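Local structure of GEO10716p1 (Drosophila melanogaster, 7BTG) at residues F76-L90 against L100-Y114. The protein probably removes phosphate from phosphoarginine as an arginine phosphatase of the low-molecular-weight protein tyrosine phosphatase family. The protein carries 1 engineered substitution. Residues are numbered along the deposited sequence; the frame is centred on the assembly and turned at random.
Sequences FYDFDYIFAMDNSNL and LTPSPTCKIQLLGSY
Strand 81-84 pairs in parallel with strand 107-110, their short axes 4.7 Å apart at closest approach and their directions differing by 25°. Five backbone bonds join the segments: Lys107 N to Asp80 O, Ile82 N to Lys107 O, Gln109 N to Ile82 O, Ala84 N to Gln109 O and, almost straight at 177°, Leu111 N to Ala84 O. On the face carrying Tyr81 and Phe83, Gln109 lies alongside Phe83 and brings its amide to the edge of the Tyr81 ring. Its OE1 comes 3.5 Å from Tyr81 CE1 and accepts a 2.6 Å hydrogen bond from Tyr114 OH, a bond that helps to hold the amide in this orientation. Cutting Gln109 back to an alanine is likely to leave the Tyr114 hydroxyl without this acceptor and open a gap beside the Tyr81 edge. Leu111 CD1 lies over one face of the Phe83 ring in a CH-pi contact, 4.3 Å from the centroid, while Phe149 of helix 133-154 meets Tyr81, Phe83 and Tyr114 edge-to-face. On the other face, Leu90 CD1 touches Ile108 CG2 at 3.7 Å, and Ile108 CD1 abuts the edge of the Phe76 ring. With chi1 at 58°, Cys106 SG sits between its own backbone N and carbonyl carbon, obliquely beside that ring and 3.9 Å from Ile82 CD1. Farther out, Tyr77 OH donates to a lone pair of Pro102 O at 2.6 Å. Linked through helix 87-99, the two strands form a beta-alpha-beta crossover at one edge of the four-stranded parallel sheet of the low-molecular-weight phosphatase fold.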
loop_
_atom_site.group_PDB
_atom_site.type_symbol
_atom_site.label_atom_id
_atom_site.label_comp_id
_atom_site.label_asym_id
_atom_site.label_seq_id
_atom_site.Cartn_x
_atom_site.Cartn_y
_atom_site.Cartn_z
ATOM N N PHE A 76 -6.629 5.899 11.116
ATOM C CA PHE A 76 -7.841 6.190 10.364
ATOM C C PHE A 76 -8.198 7.673 10.351
ATOM O O PHE A 76 -8.957 8.108 9.474
ATOM C CB PHE A 76 -8.998 5.374 10.935
ATOM C CG PHE A 76 -8.930 3.925 10.580
ATOM C CD1 PHE A 76 -9.643 3.430 9.499
ATOM C CD2 PHE A 76 -8.124 3.055 11.304
ATOM C CE1 PHE A 76 -9.573 2.092 9.165
ATOM C CE2 PHE A 76 -8.057 1.708 10.969
ATOM C CZ PHE A 76 -8.779 1.236 9.891
ATOM N N TYR A 77 -7.679 8.450 11.297
ATOM C CA TYR A 77 -7.906 9.885 11.342
ATOM C C TYR A 77 -6.767 10.695 10.737
ATOM O O TYR A 77 -6.960 11.881 10.457
ATOM C CB TYR A 77 -8.111 10.343 12.789
ATOM C CG TYR A 77 -9.281 9.686 13.494
ATOM C CD1 TYR A 77 -10.579 10.082 13.229
ATOM C CD2 TYR A 77 -9.083 8.686 14.424
ATOM C CE1 TYR A 77 -11.639 9.501 13.872
ATOM C CE2 TYR A 77 -10.144 8.099 15.076
ATOM C CZ TYR A 77 -11.412 8.516 14.798
ATOM O OH TYR A 77 -12.470 7.938 15.433
ATOM N N ASP A 78 -5.598 10.089 10.528
ATOM C CA ASP A 78 -4.418 10.807 10.068
ATOM C C ASP A 78 -4.093 10.582 8.594
ATOM O O ASP A 78 -3.025 11.001 8.153
ATOM C CB ASP A 78 -3.196 10.419 10.904
ATOM C CG ASP A 78 -3.344 10.793 12.371
ATOM O OD1 ASP A 78 -4.072 11.767 12.686
ATOM O OD2 ASP A 78 -2.722 10.103 13.208
ATOM N N PHE A 79 -4.945 9.913 7.823
ATOM C CA PHE A 79 -4.606 9.698 6.423
ATOM C C PHE A 79 -5.795 10.049 5.549
ATOM O O PHE A 79 -6.947 9.960 5.975
ATOM C CB PHE A 79 -4.144 8.257 6.148
ATOM C CG PHE A 79 -2.781 7.950 6.697
ATOM C CD1 PHE A 79 -1.652 8.158 5.927
ATOM C CD2 PHE A 79 -2.627 7.481 7.997
ATOM C CE1 PHE A 79 -0.389 7.898 6.444
ATOM C CE2 PHE A 79 -1.381 7.215 8.514
ATOM C CZ PHE A 79 -0.255 7.417 7.743
ATOM N N ASP A 80 -5.494 10.478 4.323
ATOM C CA ASP A 80 -6.524 10.792 3.344
ATOM C C ASP A 80 -6.957 9.553 2.571
ATOM O O ASP A 80 -8.137 9.397 2.237
ATOM C CB ASP A 80 -6.015 11.867 2.366
ATOM C CG ASP A 80 -5.470 13.102 3.084
ATOM O OD1 ASP A 80 -6.240 13.770 3.811
ATOM O OD2 ASP A 80 -4.271 13.405 2.921
ATOM N N TYR A 81 -6.007 8.683 2.260
ATOM C CA TYR A 81 -6.272 7.434 1.568
ATOM C C TYR A 81 -5.638 6.311 2.367
ATOM O O TYR A 81 -4.521 6.463 2.864
ATOM C CB TYR A 81 -5.722 7.460 0.133
ATOM C CG TYR A 81 -6.574 8.300 -0.775
ATOM C CD1 TYR A 81 -7.576 7.719 -1.523
ATOM C CD2 TYR A 81 -6.406 9.691 -0.847
ATOM C CE1 TYR A 81 -8.390 8.479 -2.344
ATOM C CE2 TYR A 81 -7.210 10.469 -1.682
ATOM C CZ TYR A 81 -8.207 9.850 -2.426
ATOM O OH TYR A 81 -9.041 10.571 -3.259
ATOM N N ILE A 82 -6.369 5.214 2.523
ATOM C CA ILE A 82 -5.837 3.954 3.030
ATOM C C ILE A 82 -6.151 2.901 1.979
ATOM O O ILE A 82 -7.322 2.667 1.660
ATOM C CB ILE A 82 -6.437 3.574 4.390
ATOM C CG1 ILE A 82 -6.120 4.641 5.435
ATOM C CG2 ILE A 82 -5.905 2.255 4.826
ATOM C CD1 ILE A 82 -6.759 4.369 6.779
ATOM N N PHE A 83 -5.113 2.315 1.406
ATOM C CA PHE A 83 -5.236 1.402 0.279
ATOM C C PHE A 83 -5.064 -0.031 0.757
ATOM O O PHE A 83 -4.042 -0.366 1.363
ATOM C CB PHE A 83 -4.208 1.729 -0.800
ATOM C CG PHE A 83 -4.497 3.017 -1.526
ATOM C CD1 PHE A 83 -5.685 3.171 -2.229
ATOM C CD2 PHE A 83 -3.598 4.066 -1.499
ATOM C CE1 PHE A 83 -5.972 4.344 -2.883
ATOM C CE2 PHE A 83 -3.877 5.240 -2.155
ATOM C CZ PHE A 83 -5.064 5.373 -2.860
ATOM N N ALA A 84 -6.069 -0.857 0.488
ATOM C CA ALA A 84 -5.982 -2.300 0.647
ATOM C C ALA A 84 -5.423 -2.954 -0.613
ATOM O O ALA A 84 -5.601 -2.457 -1.728
ATOM C CB ALA A 84 -7.376 -2.870 0.945
ATOM N N MET A 85 -4.741 -4.082 -0.435
ATOM C CA MET A 85 -4.315 -4.875 -1.586
ATOM C C MET A 85 -5.375 -5.877 -2.014
ATOM O O MET A 85 -5.480 -6.190 -3.211
ATOM C CB MET A 85 -3.016 -5.622 -1.262
ATOM C CG MET A 85 -1.937 -4.721 -0.746
ATOM S SD MET A 85 -1.342 -3.574 -2.060
ATOM C CE MET A 85 -0.838 -2.207 -1.023
ATOM N N ASP A 86 -6.175 -6.329 -1.043
ATOM C CA ASP A 86 -7.089 -7.467 -1.060
ATOM C C ASP A 86 -8.491 -7.017 -0.699
ATOM O O ASP A 86 -8.680 -6.066 0.066
ATOM C CB ASP A 86 -6.724 -8.523 0.017
ATOM C CG ASP A 86 -5.692 -9.445 -0.434
ATOM O OD1 ASP A 86 -5.731 -9.747 -1.645
ATOM O OD2 ASP A 86 -4.851 -9.850 0.393
ATOM N N ASN A 87 -9.475 -7.796 -1.130
ATOM C CA ASN A 87 -10.802 -7.547 -0.598
ATOM C C ASN A 87 -10.907 -8.037 0.836
ATOM O O ASN A 87 -11.680 -7.487 1.627
ATOM C CB ASN A 87 -11.858 -8.187 -1.482
ATOM C CG ASN A 87 -13.217 -7.578 -1.255
ATOM O OD1 ASN A 87 -14.149 -8.247 -0.785
ATOM N ND2 ASN A 87 -13.335 -6.289 -1.555
ATOM N N SER A 88 -10.102 -9.034 1.203
ATOM C CA SER A 88 -9.954 -9.377 2.610
ATOM C C SER A 88 -9.485 -8.174 3.422
ATOM O O SER A 88 -10.119 -7.809 4.422
ATOM C CB SER A 88 -8.981 -10.542 2.776
ATOM O OG SER A 88 -8.542 -10.621 4.126
ATOM N N ASN A 89 -8.345 -7.577 3.030
ATOM C CA ASN A 89 -7.858 -6.372 3.699
ATOM C C ASN A 89 -8.955 -5.325 3.752
ATOM O O ASN A 89 -9.202 -4.719 4.797
ATOM C CB ASN A 89 -6.652 -5.734 2.985
ATOM C CG ASN A 89 -5.488 -6.680 2.710
ATOM O OD1 ASN A 89 -4.662 -6.372 1.837
ATOM N ND2 ASN A 89 -5.379 -7.786 3.445
ATOM N N LEU A 90 -9.593 -5.069 2.602
ATOM C CA LEU A 90 -10.605 -4.020 2.519
ATOM C C LEU A 90 -11.706 -4.240 3.550
ATOM O O LEU A 90 -12.066 -3.320 4.287
ATOM C CB LEU A 90 -11.201 -3.963 1.108
ATOM C CG LEU A 90 -12.139 -2.802 0.780
ATOM C CD1 LEU A 90 -11.406 -1.500 0.890
ATOM C CD2 LEU A 90 -12.707 -2.973 -0.657
ATOM N N LEU A 100 -14.905 2.853 15.004
ATOM C CA LEU A 100 -14.446 4.073 15.659
ATOM C C LEU A 100 -15.625 5.035 15.780
ATOM O O LEU A 100 -16.241 5.382 14.769
ATOM C CB LEU A 100 -13.307 4.702 14.859
ATOM C CG LEU A 100 -12.154 3.730 14.618
ATOM C CD1 LEU A 100 -11.053 4.336 13.718
ATOM C CD2 LEU A 100 -11.608 3.266 15.973
ATOM N N THR A 101 -15.945 5.456 17.014
ATOM C CA THR A 101 -17.190 6.192 17.244
ATOM C C THR A 101 -17.220 7.508 16.478
ATOM O O THR A 101 -18.133 7.699 15.656
ATOM C CB THR A 101 -17.432 6.376 18.746
ATOM N N PRO A 102 -16.249 8.437 16.643
ATOM C CA PRO A 102 -16.174 9.521 15.654
ATOM C C PRO A 102 -15.749 8.930 14.318
ATOM O O PRO A 102 -14.581 8.574 14.146
ATOM C CB PRO A 102 -15.130 10.483 16.234
ATOM C CG PRO A 102 -14.297 9.650 17.109
ATOM C CD PRO A 102 -15.133 8.499 17.610
ATOM N N SER A 103 -16.694 8.767 13.395
ATOM C CA SER A 103 -16.397 8.155 12.110
ATOM C C SER A 103 -15.228 8.870 11.433
ATOM O O SER A 103 -15.196 10.107 11.410
ATOM C CB SER A 103 -17.620 8.199 11.199
ATOM O OG SER A 103 -18.530 7.162 11.518
ATOM N N PRO A 104 -14.261 8.142 10.882
ATOM C CA PRO A 104 -13.163 8.791 10.170
ATOM C C PRO A 104 -13.615 9.251 8.793
ATOM O O PRO A 104 -14.653 8.832 8.278
ATOM C CB PRO A 104 -12.103 7.685 10.061
ATOM C CG PRO A 104 -12.641 6.514 10.908
ATOM C CD PRO A 104 -14.115 6.677 10.873
ATOM N N THR A 105 -12.807 10.134 8.200
ATOM C CA THR A 105 -13.058 10.604 6.845
ATOM C C THR A 105 -12.001 10.137 5.859
ATOM O O THR A 105 -12.009 10.578 4.705
ATOM C CB THR A 105 -13.153 12.129 6.802
ATOM O OG1 THR A 105 -12.121 12.695 7.611
ATOM C CG2 THR A 105 -14.496 12.582 7.325
ATOM N N CYS A 106 -11.086 9.270 6.275
ATOM C CA CYS A 106 -10.179 8.689 5.302
ATOM C C CYS A 106 -10.982 7.925 4.256
ATOM O O CYS A 106 -12.000 7.293 4.563
ATOM C CB CYS A 106 -9.193 7.755 5.992
ATOM S SG CYS A 106 -10.023 6.435 6.890
ATOM N N LYS A 107 -10.528 7.982 3.017
ATOM C CA LYS A 107 -11.066 7.110 1.988
ATOM C C LYS A 107 -10.315 5.780 2.031
ATOM O O LYS A 107 -9.080 5.756 2.026
ATOM C CB LYS A 107 -10.947 7.777 0.621
ATOM C CG LYS A 107 -11.440 9.224 0.645
ATOM C CD LYS A 107 -11.794 9.743 -0.731
ATOM C CE LYS A 107 -12.884 10.809 -0.647
ATOM N NZ LYS A 107 -14.245 10.192 -0.687
ATOM N N ILE A 108 -11.066 4.684 2.096
ATOM C CA ILE A 108 -10.512 3.340 2.158
ATOM C C ILE A 108 -10.858 2.628 0.857
ATOM O O ILE A 108 -12.038 2.441 0.540
ATOM C CB ILE A 108 -11.053 2.560 3.367
ATOM C CG1 ILE A 108 -10.684 3.268 4.680
ATOM C CG2 ILE A 108 -10.530 1.134 3.324
ATOM C CD1 ILE A 108 -11.552 2.858 5.880
ATOM N N GLN A 109 -9.841 2.218 0.098
ATOM C CA GLN A 109 -10.097 1.740 -1.251
ATOM C C GLN A 109 -9.146 0.608 -1.604
ATOM O O GLN A 109 -8.021 0.527 -1.102
ATOM C CB GLN A 109 -9.966 2.883 -2.295
ATOM C CG GLN A 109 -10.861 4.106 -2.013
ATOM C CD GLN A 109 -10.553 5.322 -2.900
ATOM O OE1 GLN A 109 -9.523 5.391 -3.565
ATOM N NE2 GLN A 109 -11.464 6.276 -2.907
ATOM N N LEU A 110 -9.630 -0.273 -2.471
ATOM C CA LEU A 110 -8.784 -1.266 -3.114
ATOM C C LEU A 110 -7.806 -0.542 -4.026
ATOM O O LEU A 110 -8.227 0.171 -4.942
ATOM C CB LEU A 110 -9.676 -2.220 -3.898
ATOM C CG LEU A 110 -9.192 -3.577 -4.349
ATOM C CD1 LEU A 110 -8.876 -4.448 -3.147
ATOM C CD2 LEU A 110 -10.284 -4.198 -5.186
ATOM N N LEU A 111 -6.503 -0.680 -3.761
ATOM C CA LEU A 111 -5.519 0.052 -4.557
ATOM C C LEU A 111 -5.622 -0.312 -6.029
ATOM O O LEU A 111 -5.529 0.558 -6.907
ATOM C CB LEU A 111 -4.100 -0.230 -4.053
ATOM C CG LEU A 111 -2.975 0.189 -5.010
ATOM C CD1 LEU A 111 -2.910 1.696 -5.099
ATOM C CD2 LEU A 111 -1.628 -0.366 -4.558
ATOM N N GLY A 112 -5.813 -1.596 -6.315
ATOM C CA GLY A 112 -5.861 -2.097 -7.671
ATOM C C GLY A 112 -7.085 -1.675 -8.441
ATOM O O GLY A 112 -7.121 -1.881 -9.655
ATOM N N SER A 113 -8.075 -1.072 -7.783
ATOM C CA SER A 113 -9.210 -0.535 -8.527
ATOM C C SER A 113 -8.802 0.624 -9.425
ATOM O O SER A 113 -9.584 1.018 -10.296
ATOM C CB SER A 113 -10.338 -0.101 -7.572
ATOM O OG SER A 113 -10.065 1.137 -6.936
ATOM N N TYR A 114 -7.605 1.188 -9.234
ATOM C CA TYR A 114 -7.125 2.218 -10.145
ATOM C C TYR A 114 -6.510 1.646 -11.408
ATOM O O TYR A 114 -6.265 2.405 -12.348
ATOM C CB TYR A 114 -6.115 3.126 -9.450
ATOM C CG TYR A 114 -6.782 4.047 -8.484
ATOM C CD1 TYR A 114 -7.263 5.275 -8.890
ATOM C CD2 TYR A 114 -6.986 3.663 -7.167
ATOM C CE1 TYR A 114 -7.910 6.117 -8.005
ATOM C CE2 TYR A 114 -7.631 4.486 -6.278
ATOM C CZ TYR A 114 -8.093 5.713 -6.697
ATOM O OH TYR A 114 -8.729 6.534 -5.799
HETATM O O HOH W 1 -8.892 12.000 7.085
HETATM O O HOH W 2 -5.707 -4.021 -5.244
#